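PDB 2AU3: DNA primase from Aquifex aeolicus, which probably synthesises the short RNA primers from which DNA polymerase starts during DNA replication, using single-stranded DNA as template. Local coordinates for residues Thr287-Leu293 with Gly315-Val321; Leu275-Asn281 with Leu310-Ala314; Val19-Leu24 with Phe70-Glu75; Leu10-Ile16 with Gly65-Lys69. One frame throughout, in Å; residues are numbered along the deposited sequence.

Contact 1: residues Thr287-Leu293 with Gly315-Val321; sequences TKKVYIL and GVEVYPV
Glu317 N gives to Lys288 O at 2.8 Å, the first of five backbone hydrogen bonds that join 288-292 to 317-321, alternating between them as parallel strands require. Val290 N gives to Glu317 O, Tyr319 N to Val290 O, Ile292 N to Tyr319 O, and Val321 N to Ile292 O. CA-H...O contacts supplement them, for example Tyr291 CA to Tyr319 O at 3.2 Å. The two strands and helix 298-313 between them make a beta-alpha-beta unit of the Toprim domain, with 317-321 at the margin of its sheet.

Aromatic contacts mark one face. The rings of Tyr291 and Tyr319 form an offset stack, centroids 4.5 Å apart and planes at 14°. The slip puts Tyr319 CB over the face of Tyr291, 3.6 Å from its centroid, and Tyr291 OH over the rim of Tyr319. Val321 CG2 closes on the Tyr291 edge, 3.9 Å from Tyr291 CD2.

On the other face, against helix 298-313, Ile292 CD1 presses on Val318 CG1 at 3.4 Å, tighter than usual; with CG1 anti to the carbonyl carbon (chi1 -46°) and the chain extended, that methyl reaches its neighbour. Toward helix 277-284, Val290 CG2 meets Val316 CG1 at 3.6 Å.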
loop_
_atom_site.group_PDB
_atom_site.type_symbol
_atom_site.label_atom_id
_atom_site.label_comp_id
_atom_site.label_asym_id
_atom_site.label_seq_id
_atom_site.Cartn_x
_atom_site.Cartn_y
_atom_site.Cartn_z
ATOM N N THR A 287 1.519 -14.974 2.499
ATOM C CA THR A 287 0.628 -15.675 3.389
ATOM C C THR A 287 -0.209 -16.724 2.672
ATOM O O THR A 287 -0.454 -16.618 1.467
ATOM C CB THR A 287 -0.287 -14.664 4.113
ATOM O OG1 THR A 287 -1.001 -15.340 5.152
ATOM C CG2 THR A 287 -1.395 -14.120 3.149
ATOM N N LYS A 288 -0.662 -17.722 3.419
ATOM C CA LYS A 288 -1.558 -18.720 2.857
ATOM C C LYS A 288 -2.934 -18.688 3.522
ATOM O O LYS A 288 -3.731 -19.610 3.336
ATOM C CB LYS A 288 -0.934 -20.144 2.941
ATOM C CG LYS A 288 0.407 -20.286 2.244
ATOM C CD LYS A 288 0.387 -19.876 0.766
ATOM C CE LYS A 288 1.805 -19.966 0.170
ATOM N NZ LYS A 288 1.822 -19.833 -1.329
ATOM N N LYS A 289 -3.213 -17.617 4.284
ATOM C CA LYS A 289 -4.537 -17.405 4.886
ATOM C C LYS A 289 -4.966 -15.943 4.690
ATOM O O LYS A 289 -4.250 -15.015 5.067
ATOM C CB LYS A 289 -4.528 -17.692 6.393
ATOM C CG LYS A 289 -4.574 -19.133 6.805
ATOM C CD LYS A 289 -4.852 -19.216 8.327
ATOM C CE LYS A 289 -4.289 -20.514 8.938
ATOM N NZ LYS A 289 -5.022 -20.929 10.201
ATOM N N VAL A 290 -6.131 -15.759 4.107
ATOM C CA VAL A 290 -6.642 -14.438 3.855
ATOM C C VAL A 290 -8.072 -14.345 4.307
ATOM O O VAL A 290 -8.945 -15.072 3.841
ATOM C CB VAL A 290 -6.518 -14.037 2.376
ATOM C CG1 VAL A 290 -7.335 -12.772 2.078
ATOM C CG2 VAL A 290 -5.023 -13.819 2.013
ATOM N N TYR A 291 -8.308 -13.372 5.176
ATOM C CA TYR A 291 -9.645 -12.955 5.535
ATOM C C TYR A 291 -10.108 -11.837 4.606
ATOM O O TYR A 291 -9.387 -10.876 4.374
ATOM C CB TYR A 291 -9.620 -12.458 6.984
ATOM C CG TYR A 291 -9.420 -13.581 7.955
ATOM C CD1 TYR A 291 -8.220 -14.275 8.020
ATOM C CD2 TYR A 291 -10.459 -13.972 8.802
ATOM C CE1 TYR A 291 -8.050 -15.330 8.934
ATOM C CE2 TYR A 291 -10.302 -14.980 9.695
ATOM C CZ TYR A 291 -9.112 -15.673 9.754
ATOM O OH TYR A 291 -9.015 -16.727 10.637
ATOM N N ILE A 292 -11.290 -11.977 4.037
ATOM C CA ILE A 292 -11.757 -10.974 3.088
ATOM C C ILE A 292 -12.860 -10.199 3.796
ATOM O O ILE A 292 -13.770 -10.793 4.391
ATOM C CB ILE A 292 -12.310 -11.595 1.789
ATOM C CG1 ILE A 292 -11.402 -12.673 1.244
ATOM C CG2 ILE A 292 -12.571 -10.508 0.708
ATOM C CD1 ILE A 292 -12.093 -13.490 0.176
ATOM N N LEU A 293 -12.749 -8.879 3.743
ATOM C CA LEU A 293 -13.638 -8.017 4.488
ATOM C C LEU A 293 -14.104 -6.907 3.611
ATOM O O LEU A 293 -13.486 -5.831 3.571
ATOM C CB LEU A 293 -12.897 -7.451 5.709
ATOM C CG LEU A 293 -13.647 -6.480 6.631
ATOM C CD1 LEU A 293 -14.715 -7.168 7.473
ATOM C CD2 LEU A 293 -12.656 -5.805 7.518
ATOM N N GLY A 315 -3.615 -20.642 -4.033
ATOM C CA GLY A 315 -3.309 -21.598 -2.974
ATOM C C GLY A 315 -3.481 -21.034 -1.569
ATOM O O GLY A 315 -2.851 -21.472 -0.602
ATOM N N VAL A 316 -4.340 -20.046 -1.454
ATOM C CA VAL A 316 -4.594 -19.450 -0.171
ATOM C C VAL A 316 -5.893 -20.044 0.391
ATOM O O VAL A 316 -6.821 -20.311 -0.359
ATOM C CB VAL A 316 -4.676 -17.911 -0.297
ATOM C CG1 VAL A 316 -4.945 -17.278 1.027
ATOM C CG2 VAL A 316 -3.347 -17.366 -0.868
ATOM N N GLU A 317 -5.942 -20.245 1.702
ATOM C CA GLU A 317 -7.198 -20.560 2.386
ATOM C C GLU A 317 -7.943 -19.273 2.666
ATOM O O GLU A 317 -7.365 -18.298 3.152
ATOM C CB GLU A 317 -6.929 -21.193 3.730
ATOM C CG GLU A 317 -6.415 -22.604 3.701
ATOM C CD GLU A 317 -6.739 -23.273 5.011
ATOM O OE1 GLU A 317 -6.183 -22.833 6.059
ATOM O OE2 GLU A 317 -7.596 -24.179 5.000
ATOM N N VAL A 318 -9.228 -19.281 2.383
ATOM C CA VAL A 318 -10.013 -18.056 2.399
ATOM C C VAL A 318 -11.030 -18.116 3.528
ATOM O O VAL A 318 -11.676 -19.156 3.728
ATOM C CB VAL A 318 -10.717 -17.858 1.047
ATOM C CG1 VAL A 318 -11.651 -16.696 1.105
ATOM C CG2 VAL A 318 -9.681 -17.649 -0.084
ATOM N N TYR A 319 -11.137 -17.004 4.267
ATOM C CA TYR A 319 -12.094 -16.805 5.360
ATOM C C TYR A 319 -12.908 -15.527 5.137
ATOM O O TYR A 319 -12.474 -14.430 5.522
ATOM C CB TYR A 319 -11.346 -16.627 6.664
ATOM C CG TYR A 319 -10.551 -17.819 7.106
ATOM C CD1 TYR A 319 -10.949 -18.562 8.207
ATOM C CD2 TYR A 319 -9.405 -18.211 6.418
ATOM C CE1 TYR A 319 -10.218 -19.662 8.635
ATOM C CE2 TYR A 319 -8.654 -19.284 6.844
ATOM C CZ TYR A 319 -9.074 -20.014 7.946
ATOM O OH TYR A 319 -8.369 -21.118 8.344
ATOM N N PRO A 320 -14.068 -15.649 4.489
ATOM C CA PRO A 320 -14.950 -14.499 4.292
ATOM C C PRO A 320 -15.448 -13.918 5.612
ATOM O O PRO A 320 -15.885 -14.621 6.512
ATOM C CB PRO A 320 -16.127 -15.093 3.493
ATOM C CG PRO A 320 -15.499 -16.287 2.786
ATOM C CD PRO A 320 -14.611 -16.883 3.871
ATOM N N VAL A 321 -15.408 -12.601 5.709
ATOM C CA VAL A 321 -15.864 -11.958 6.928
ATOM C C VAL A 321 -17.056 -11.161 6.483
ATOM O O VAL A 321 -16.938 -10.322 5.590
ATOM C CB VAL A 321 -14.797 -11.022 7.528
ATOM C CG1 VAL A 321 -15.273 -10.393 8.865
ATOM C CG2 VAL A 321 -13.459 -11.790 7.736
#

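Contact 2: residues Leu275-Asn281 with Leu310-Ala314; sequences LTQNQAN and LLLSA
Leu275 opens the contact by sending CD2 across Leu311, the two side chains at about a right angle and Leu275 CD2 3.9 Å from Leu311 CD2. The carbonyl O of Leu275 is touched by the Leu310 methyl CD1 at 3.2 Å. Thr276 follows as N-cap of helix 277-284: its OG1 accepts from Gln279 N at 3.1 Å, while Gln279 OE1 takes the Thr276 N-H from above the amide plane, completing a capping box. Thr276 OG1 is also bonded to Gly228 O, and Gln279 NE2 to Lys227 O, so the start of the helix is held to the 227-228 backbone.

Gln277 leaves the backbone with CG anti to N (chi1 -169°) and then bends at chi2, which lays its amide beside Leu310. One turn on, Ala280 is the small surface that lets the helices close up: Ala280 CB lies 3.5 Å from Leu310 O and 3.8 Å from Leu311 CD2. Asn281 finishes the walk, with Asn281 ND2 3.6 Å from Ala314 CB.

Leu311 also reaches Val290 and Ile292 of strand 289-293, so its side chain is shared between helix and sheet. Two helices packed side by side against the central sheet, as here with 277-284 and 298-313, belong to the alpha/beta Toprim fold.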
loop_
_atom_site.group_PDB
_atom_site.type_symbol
_atom_site.label_atom_id
_atom_site.label_comp_id
_atom_site.label_asym_id
_atom_site.label_seq_id
_atom_site.Cartn_x
_atom_site.Cartn_y
_atom_site.Cartn_z
ATOM N N LEU A 275 -9.752 -7.148 -6.996
ATOM C CA LEU A 275 -8.579 -7.975 -6.886
ATOM C C LEU A 275 -8.323 -8.675 -8.246
ATOM O O LEU A 275 -9.256 -9.132 -8.892
ATOM C CB LEU A 275 -8.770 -8.992 -5.762
ATOM C CG LEU A 275 -7.613 -9.964 -5.573
ATOM C CD1 LEU A 275 -6.536 -9.308 -4.754
ATOM C CD2 LEU A 275 -8.137 -11.231 -4.879
ATOM N N THR A 276 -7.068 -8.706 -8.681
ATOM C CA THR A 276 -6.687 -9.453 -9.882
ATOM C C THR A 276 -5.963 -10.705 -9.479
ATOM O O THR A 276 -5.484 -10.813 -8.365
ATOM C CB THR A 276 -5.758 -8.646 -10.790
ATOM O OG1 THR A 276 -4.481 -8.509 -10.144
ATOM C CG2 THR A 276 -6.289 -7.203 -11.008
ATOM N N GLN A 277 -5.852 -11.652 -10.410
ATOM C CA GLN A 277 -5.030 -12.839 -10.188
ATOM C C GLN A 277 -3.568 -12.519 -9.823
ATOM O O GLN A 277 -2.998 -13.148 -8.906
ATOM C CB GLN A 277 -5.075 -13.759 -11.426
ATOM C CG GLN A 277 -4.454 -15.148 -11.167
ATOM C CD GLN A 277 -5.235 -15.941 -10.103
ATOM O OE1 GLN A 277 -4.724 -16.243 -9.017
ATOM N NE2 GLN A 277 -6.445 -16.284 -10.424
ATOM N N ASN A 278 -2.948 -11.569 -10.535
ATOM C CA ASN A 278 -1.568 -11.203 -10.204
ATOM C C ASN A 278 -1.481 -10.712 -8.757
ATOM O O ASN A 278 -0.530 -11.021 -8.081
ATOM C CB ASN A 278 -0.987 -10.135 -11.154
ATOM C CG ASN A 278 -0.598 -10.709 -12.506
ATOM O OD1 ASN A 278 -0.426 -11.921 -12.648
ATOM N ND2 ASN A 278 -0.464 -9.835 -13.518
ATOM N N GLN A 279 -2.472 -9.941 -8.301
ATOM C CA GLN A 279 -2.498 -9.491 -6.903
ATOM C C GLN A 279 -2.700 -10.663 -5.903
ATOM O O GLN A 279 -2.062 -10.704 -4.837
ATOM C CB GLN A 279 -3.578 -8.425 -6.683
ATOM C CG GLN A 279 -3.280 -7.083 -7.332
ATOM C CD GLN A 279 -4.526 -6.230 -7.512
ATOM O OE1 GLN A 279 -5.669 -6.684 -7.239
ATOM N NE2 GLN A 279 -4.334 -5.010 -7.998
ATOM N N ALA A 280 -3.597 -11.595 -6.244
ATOM C CA ALA A 280 -3.788 -12.792 -5.423
ATOM C C ALA A 280 -2.500 -13.651 -5.383
ATOM O O ALA A 280 -2.091 -14.091 -4.315
ATOM C CB ALA A 280 -4.975 -13.589 -5.894
ATOM N N ASN A 281 -1.871 -13.871 -6.539
ATOM C CA ASN A 281 -0.563 -14.534 -6.619
ATOM C C ASN A 281 0.459 -13.823 -5.725
ATOM O O ASN A 281 1.155 -14.464 -4.956
ATOM C CB ASN A 281 -0.014 -14.546 -8.061
ATOM C CG ASN A 281 -0.826 -15.445 -9.030
ATOM O OD1 ASN A 281 -0.599 -15.414 -10.231
ATOM N ND2 ASN A 281 -1.770 -16.208 -8.509
ATOM N N LEU A 310 -9.798 -16.419 -7.275
ATOM C CA LEU A 310 -8.415 -15.967 -7.530
ATOM C C LEU A 310 -7.515 -16.325 -6.354
ATOM O O LEU A 310 -6.375 -16.753 -6.555
ATOM C CB LEU A 310 -8.329 -14.460 -7.798
ATOM C CG LEU A 310 -9.400 -13.832 -8.702
ATOM C CD1 LEU A 310 -9.166 -12.334 -8.752
ATOM C CD2 LEU A 310 -9.394 -14.439 -10.101
ATOM N N LEU A 311 -8.039 -16.170 -5.142
ATOM C CA LEU A 311 -7.280 -16.528 -3.936
ATOM C C LEU A 311 -7.065 -18.053 -3.847
ATOM O O LEU A 311 -5.939 -18.516 -3.581
ATOM C CB LEU A 311 -7.954 -15.962 -2.672
ATOM C CG LEU A 311 -7.981 -14.419 -2.635
ATOM C CD1 LEU A 311 -8.841 -13.931 -1.512
ATOM C CD2 LEU A 311 -6.554 -13.862 -2.486
ATOM N N LEU A 312 -8.140 -18.814 -4.067
ATOM C CA LEU A 312 -8.043 -20.275 -4.088
ATOM C C LEU A 312 -6.997 -20.755 -5.097
ATOM O O LEU A 312 -6.152 -21.572 -4.754
ATOM C CB LEU A 312 -9.413 -20.943 -4.298
ATOM C CG LEU A 312 -10.445 -20.696 -3.195
ATOM C CD1 LEU A 312 -11.825 -21.258 -3.584
ATOM C CD2 LEU A 312 -9.975 -21.265 -1.833
ATOM N N SER A 313 -7.016 -20.205 -6.314
ATOM C CA SER A 313 -6.073 -20.606 -7.362
ATOM C C SER A 313 -4.628 -20.364 -6.943
ATOM O O SER A 313 -3.731 -21.132 -7.310
ATOM C CB SER A 313 -6.344 -19.855 -8.664
ATOM O OG SER A 313 -7.676 -20.048 -9.067
ATOM N N ALA A 314 -4.412 -19.295 -6.179
ATOM C CA ALA A 314 -3.081 -18.955 -5.714
ATOM C C ALA A 314 -2.706 -19.781 -4.494
ATOM O O ALA A 314 -1.612 -19.636 -3.982
ATOM C CB ALA A 314 -2.989 -17.474 -5.413
#

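Contact 3: residues Val19-Leu24 with Phe70-Glu75; sequences VISEYL and FVSLYE
Tyr23 is the large bump here, a knob that drops into the hollow between Phe70, Val71, Tyr74 and Glu75 on helix 67-75. Phe70 turns an edge toward the Tyr23 face, an offset edge-to-face pair with planes at 66°, and Phe70 CE2 comes to 3.4 Å from Tyr23 CD2. Tyr74 lies obliquely to the same ring, its own face met by Tyr23 CD1, 3.2 Å from Tyr74 CD2. At the far end of the ring, Tyr23 OH brushes Val71 CG1 and donates a hydrogen bond to Glu75 OE2 at 2.8 Å. It meets the anti lone pair of that oxygen, which lies near the tyrosine ring plane, and this fixes the phenol end.

Phe70 is a bump in return. With CG anti to the backbone N (chi1 176°), its ring enters the dent bordered by Ile20, Tyr23 and Leu24. Ile20 CG1 lies over one face of the Phe70 ring, 4.1 Å from the centroid, and Leu24 CD1 sits at 3.8 Å from Phe70 CZ. Beside this cluster, Val19 CG2 and Val71 CG2 meet at 3.6 Å.

Ile20 continues onto Val49 and Phe56, Leu24 onto Phe47. Tyr23, Phe70 and Tyr74 form an aromatic cluster joining two helices, 16-23 and 67-75, that pack on the sheet of the CHC2-type zinc-binding domain.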
loop_
_atom_site.group_PDB
_atom_site.type_symbol
_atom_site.label_atom_id
_atom_site.label_comp_id
_atom_site.label_asym_id
_atom_site.label_seq_id
_atom_site.Cartn_x
_atom_site.Cartn_y
_atom_site.Cartn_z
ATOM N N VAL A 19 26.326 8.468 8.040
ATOM C CA VAL A 19 26.068 9.806 7.464
ATOM C C VAL A 19 25.236 10.736 8.321
ATOM O O VAL A 19 25.597 11.904 8.463
ATOM C CB VAL A 19 25.742 9.886 5.905
ATOM C CG1 VAL A 19 25.621 8.553 5.244
ATOM C CG2 VAL A 19 24.563 10.825 5.581
ATOM N N ILE A 20 24.165 10.231 8.936
ATOM C CA ILE A 20 23.328 11.092 9.753
ATOM C C ILE A 20 24.026 11.495 11.074
ATOM O O ILE A 20 23.808 12.602 11.598
ATOM C CB ILE A 20 21.928 10.446 9.969
ATOM C CG1 ILE A 20 21.263 10.182 8.591
ATOM C CG2 ILE A 20 21.050 11.332 10.860
ATOM C CD1 ILE A 20 19.725 9.946 8.600
ATOM N N SER A 21 24.872 10.613 11.595
ATOM C CA SER A 21 25.607 10.901 12.833
ATOM C C SER A 21 26.578 12.091 12.708
ATOM O O SER A 21 26.877 12.748 13.697
ATOM C CB SER A 21 26.359 9.657 13.328
ATOM O OG SER A 21 26.864 9.870 14.643
ATOM N N GLU A 22 27.065 12.355 11.498
ATOM C CA GLU A 22 27.843 13.562 11.220
ATOM C C GLU A 22 27.043 14.841 11.536
ATOM O O GLU A 22 27.608 15.840 11.986
ATOM C CB GLU A 22 28.274 13.579 9.749
ATOM C CG GLU A 22 29.119 12.373 9.330
ATOM C CD GLU A 22 30.249 12.743 8.382
ATOM O OE1 GLU A 22 29.981 13.245 7.271
ATOM O OE2 GLU A 22 31.417 12.511 8.735
ATOM N N TYR A 23 25.731 14.787 11.309
ATOM C CA TYR A 23 24.863 15.964 11.421
ATOM C C TYR A 23 24.153 16.010 12.755
ATOM O O TYR A 23 24.064 17.071 13.382
ATOM C CB TYR A 23 23.794 15.933 10.344
ATOM C CG TYR A 23 24.293 16.138 8.954
ATOM C CD1 TYR A 23 24.444 17.427 8.434
ATOM C CD2 TYR A 23 24.583 15.055 8.136
ATOM C CE1 TYR A 23 24.877 17.619 7.143
ATOM C CE2 TYR A 23 25.064 15.241 6.857
ATOM C CZ TYR A 23 25.178 16.519 6.359
ATOM O OH TYR A 23 25.622 16.705 5.092
ATOM N N LEU A 24 23.651 14.855 13.195
ATOM C CA LEU A 24 22.818 14.789 14.395
ATOM C C LEU A 24 23.410 13.970 15.551
ATOM O O LEU A 24 24.212 13.042 15.344
ATOM C CB LEU A 24 21.404 14.274 14.054
ATOM C CG LEU A 24 20.693 14.929 12.855
ATOM C CD1 LEU A 24 19.348 14.257 12.539
ATOM C CD2 LEU A 24 20.532 16.441 13.057
ATOM N N PHE A 70 18.531 12.258 3.073
ATOM C CA PHE A 70 18.757 13.055 4.283
ATOM C C PHE A 70 19.671 14.262 3.980
ATOM O O PHE A 70 19.383 15.392 4.367
ATOM C CB PHE A 70 19.346 12.236 5.440
ATOM C CG PHE A 70 19.660 13.087 6.654
ATOM C CD1 PHE A 70 18.658 13.419 7.574
ATOM C CD2 PHE A 70 20.931 13.631 6.821
ATOM C CE1 PHE A 70 18.930 14.244 8.674
ATOM C CE2 PHE A 70 21.214 14.459 7.934
ATOM C CZ PHE A 70 20.215 14.772 8.841
ATOM N N VAL A 71 20.794 14.002 3.325
ATOM C CA VAL A 71 21.753 15.068 3.028
ATOM C C VAL A 71 21.102 16.123 2.130
ATOM O O VAL A 71 21.244 17.343 2.378
ATOM C CB VAL A 71 23.075 14.511 2.416
ATOM C CG1 VAL A 71 24.021 15.659 1.994
ATOM C CG2 VAL A 71 23.756 13.577 3.398
ATOM N N SER A 72 20.339 15.656 1.132
ATOM C CA SER A 72 19.598 16.565 0.247
ATOM C C SER A 72 18.716 17.519 1.037
ATOM O O SER A 72 18.626 18.718 0.714
ATOM C CB SER A 72 18.721 15.772 -0.735
ATOM O OG SER A 72 18.035 16.645 -1.600
ATOM N N LEU A 73 18.044 16.993 2.054
ATOM C CA LEU A 73 17.137 17.824 2.840
ATOM C C LEU A 73 17.916 18.715 3.793
ATOM O O LEU A 73 17.645 19.920 3.892
ATOM C CB LEU A 73 16.091 16.986 3.598
ATOM C CG LEU A 73 15.090 16.172 2.776
ATOM C CD1 LEU A 73 14.350 15.159 3.692
ATOM C CD2 LEU A 73 14.101 17.076 2.075
ATOM N N TYR A 74 18.900 18.144 4.475
ATOM C CA TYR A 74 19.732 18.944 5.367
ATOM C C TYR A 74 20.443 20.101 4.640
ATOM O O TYR A 74 20.416 21.243 5.109
ATOM C CB TYR A 74 20.740 18.078 6.140
ATOM C CG TYR A 74 21.227 18.764 7.406
ATOM C CD1 TYR A 74 20.552 18.599 8.619
ATOM C CD2 TYR A 74 22.324 19.628 7.367
ATOM C CE1 TYR A 74 20.995 19.255 9.783
ATOM C CE2 TYR A 74 22.783 20.277 8.518
ATOM C CZ TYR A 74 22.117 20.093 9.716
ATOM O OH TYR A 74 22.577 20.747 10.834
ATOM N N GLU A 75 21.011 19.833 3.472
ATOM C CA GLU A 75 21.809 20.852 2.787
ATOM C C GLU A 75 21.004 21.732 1.832
ATOM O O GLU A 75 21.541 22.687 1.250
ATOM C CB GLU A 75 22.976 20.218 2.041
ATOM C CG GLU A 75 23.859 19.337 2.920
ATOM C CD GLU A 75 24.740 20.121 3.888
ATOM O OE1 GLU A 75 24.792 21.378 3.803
ATOM O OE2 GLU A 75 25.399 19.470 4.739
#

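Contact 4: residues Leu10-Ile16 with Gly65-Lys69; sequences LRREIDI and GDAIK
Ile16 leans on Ala67, and its side chain can be followed outward. Ile16 CB lies 3.9 Å from Ala67 CB. Set anti to the backbone N (chi1 -168°), Ile16 CG1 moves in to 3.7 Å from Ala67 CB. The extended second torsion then carries Ile16 CD1 past that methyl to the backbone that starts helix 67-75, 3.6 Å from Ala67 N and close to Asp66 C. From the other flank Ile14 completes the grip on the alanine: Ile14 CG2 touches Ala67 CB at 3.6 Å, while Ile14 CD1 runs on to Ile68 CG1, the two side chains crossing at about a right angle.

All this lies in the N-terminal zinc-binding domain, where the bend from helix 6-13 into helix 16-23 packs against the first turn of helix 67-75. Asp66 is the N-cap of that helix, with Asp66 OD1 accepting from Lys69 N at 2.9 Å.

Earlier along helix 6-13 the partner is Ile68, whose CD1 meets Arg11 CG at 3.9 Å and, more loosely, Leu10 CD2. The extended Arg11 chain continues toward Asp66, but Arg11 NE to Asp66 OD2 is 4.0 Å, a long salt bridge with the guanidinium and carboxylate planes 49° apart. Tyr79 OH links the pair more closely, bonded both to Arg11 NH2 and to Asp66 OD2, and Glu103 holds Arg11 NH1 in a salt bridge.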
loop_
_atom_site.group_PDB
_atom_site.type_symbol
_atom_site.label_atom_id
_atom_site.label_comp_id
_atom_site.label_asym_id
_atom_site.label_seq_id
_atom_site.Cartn_x
_atom_site.Cartn_y
_atom_site.Cartn_z
ATOM N N LEU A 10 26.988 3.477 -5.111
ATOM C CA LEU A 10 27.108 4.440 -4.017
ATOM C C LEU A 10 26.185 4.052 -2.879
ATOM O O LEU A 10 26.598 4.025 -1.726
ATOM C CB LEU A 10 26.790 5.862 -4.482
ATOM C CG LEU A 10 26.792 6.933 -3.390
ATOM C CD1 LEU A 10 28.116 6.952 -2.601
ATOM C CD2 LEU A 10 26.459 8.320 -3.952
ATOM N N ARG A 11 24.927 3.766 -3.194
ATOM C CA ARG A 11 23.979 3.484 -2.136
ATOM C C ARG A 11 24.391 2.264 -1.314
ATOM O O ARG A 11 24.261 2.283 -0.105
ATOM C CB ARG A 11 22.587 3.263 -2.678
ATOM C CG ARG A 11 21.955 4.486 -3.279
ATOM C CD ARG A 11 20.909 4.105 -4.256
ATOM N NE ARG A 11 20.013 5.205 -4.529
ATOM C CZ ARG A 11 19.310 5.305 -5.632
ATOM N NH1 ARG A 11 19.406 4.350 -6.566
ATOM N NH2 ARG A 11 18.488 6.330 -5.794
ATOM N N ARG A 12 24.871 1.217 -1.983
ATOM C CA ARG A 12 25.361 0.011 -1.290
ATOM C C ARG A 12 26.488 0.314 -0.278
ATOM O O ARG A 12 26.507 -0.223 0.835
ATOM C CB ARG A 12 25.822 -1.053 -2.291
ATOM C CG ARG A 12 24.692 -1.715 -3.115
ATOM C CD ARG A 12 25.220 -2.452 -4.378
ATOM N NE ARG A 12 24.145 -3.051 -5.177
ATOM C CZ ARG A 12 23.616 -4.256 -4.958
ATOM N NH1 ARG A 12 24.061 -5.015 -3.963
ATOM N NH2 ARG A 12 22.629 -4.704 -5.737
ATOM N N GLU A 13 27.402 1.194 -0.665
ATOM C CA GLU A 13 28.563 1.537 0.149
ATOM C C GLU A 13 28.234 2.408 1.375
ATOM O O GLU A 13 28.940 2.339 2.391
ATOM C CB GLU A 13 29.601 2.249 -0.724
ATOM C CG GLU A 13 30.902 2.586 -0.001
ATOM C CD GLU A 13 31.845 1.398 0.108
ATOM O OE1 GLU A 13 31.462 0.263 -0.299
ATOM O OE2 GLU A 13 32.968 1.596 0.615
ATOM N N ILE A 14 27.188 3.239 1.281
ATOM C CA ILE A 14 26.844 4.146 2.389
ATOM C C ILE A 14 26.183 3.386 3.533
ATOM O O ILE A 14 25.416 2.455 3.300
ATOM C CB ILE A 14 25.881 5.266 1.930
ATOM C CG1 ILE A 14 26.585 6.231 0.981
ATOM C CG2 ILE A 14 25.389 6.034 3.122
ATOM C CD1 ILE A 14 25.607 6.939 0.052
ATOM N N ASP A 15 26.500 3.773 4.766
ATOM C CA ASP A 15 25.742 3.328 5.929
ATOM C C ASP A 15 25.061 4.564 6.476
ATOM O O ASP A 15 25.728 5.509 6.895
ATOM C CB ASP A 15 26.669 2.709 7.001
ATOM C CG ASP A 15 25.898 2.071 8.170
ATOM O OD1 ASP A 15 24.679 2.356 8.362
ATOM O OD2 ASP A 15 26.429 1.255 8.955
ATOM N N ILE A 16 23.730 4.571 6.450
ATOM C CA ILE A 16 22.967 5.752 6.842
ATOM C C ILE A 16 23.293 6.240 8.253
ATOM O O ILE A 16 23.246 7.434 8.522
ATOM C CB ILE A 16 21.464 5.487 6.691
ATOM C CG1 ILE A 16 20.674 6.793 6.817
ATOM C CG2 ILE A 16 20.993 4.394 7.680
ATOM C CD1 ILE A 16 19.204 6.653 6.311
ATOM N N GLY A 65 13.335 8.613 4.257
ATOM C CA GLY A 65 14.090 8.265 3.071
ATOM C C GLY A 65 15.452 7.648 3.356
ATOM O O GLY A 65 15.747 7.235 4.487
ATOM N N ASP A 66 16.294 7.585 2.323
ATOM C CA ASP A 66 17.629 7.018 2.478
ATOM C C ASP A 66 18.643 8.082 2.904
ATOM O O ASP A 66 18.284 9.237 3.219
ATOM C CB ASP A 66 18.084 6.236 1.210
ATOM C CG ASP A 66 18.299 7.146 -0.018
ATOM O OD1 ASP A 66 18.285 8.378 0.135
ATOM O OD2 ASP A 66 18.488 6.715 -1.186
ATOM N N ALA A 67 19.906 7.672 2.962
ATOM C CA ALA A 67 20.968 8.551 3.418
ATOM C C ALA A 67 21.201 9.743 2.480
ATOM O O ALA A 67 21.355 10.871 2.939
ATOM C CB ALA A 67 22.260 7.751 3.602
ATOM N N ILE A 68 21.235 9.498 1.172
ATOM C CA ILE A 68 21.420 10.588 0.224
ATOM C C ILE A 68 20.313 11.634 0.396
ATOM O O ILE A 68 20.561 12.859 0.353
ATOM C CB ILE A 68 21.387 10.066 -1.226
ATOM C CG1 ILE A 68 22.601 9.155 -1.498
ATOM C CG2 ILE A 68 21.329 11.267 -2.216
ATOM C CD1 ILE A 68 22.494 8.341 -2.802
ATOM N N LYS A 69 19.089 11.143 0.552
ATOM C CA LYS A 69 17.935 12.005 0.705
ATOM C C LYS A 69 18.044 12.849 1.979
ATOM O O LYS A 69 17.702 14.032 1.966
ATOM C CB LYS A 69 16.655 11.175 0.725
ATOM C CG LYS A 69 15.440 11.960 1.164
ATOM C CD LYS A 69 14.202 11.412 0.497
ATOM C CE LYS A 69 13.072 12.402 0.557
ATOM N NZ LYS A 69 11.793 11.681 0.773
#

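The four contacts fall into two pairs, one in each of two domains. Contacts 4 and 3 come first in the chain, interleaved: 10-16, 19-24, 65-69, 70-75. Their centres are about 11 Å apart, they share helix 67-75, and Val19 touches both Ile14 and Ala67. Contacts 2 and 1 alternate likewise within the Toprim range, also with centres about 11 Å apart; helix 298-313 packs Leu311 onto Ile292 and Val318. Between the pairs the centres lie about 35 to 44 Å apart without touching. The helices of the zinc-binding domain therefore pack at a distance from the sheet of the polymerase core, near whose strand 289-293 lie the predicted magnesium ligands Glu251 and Asp295.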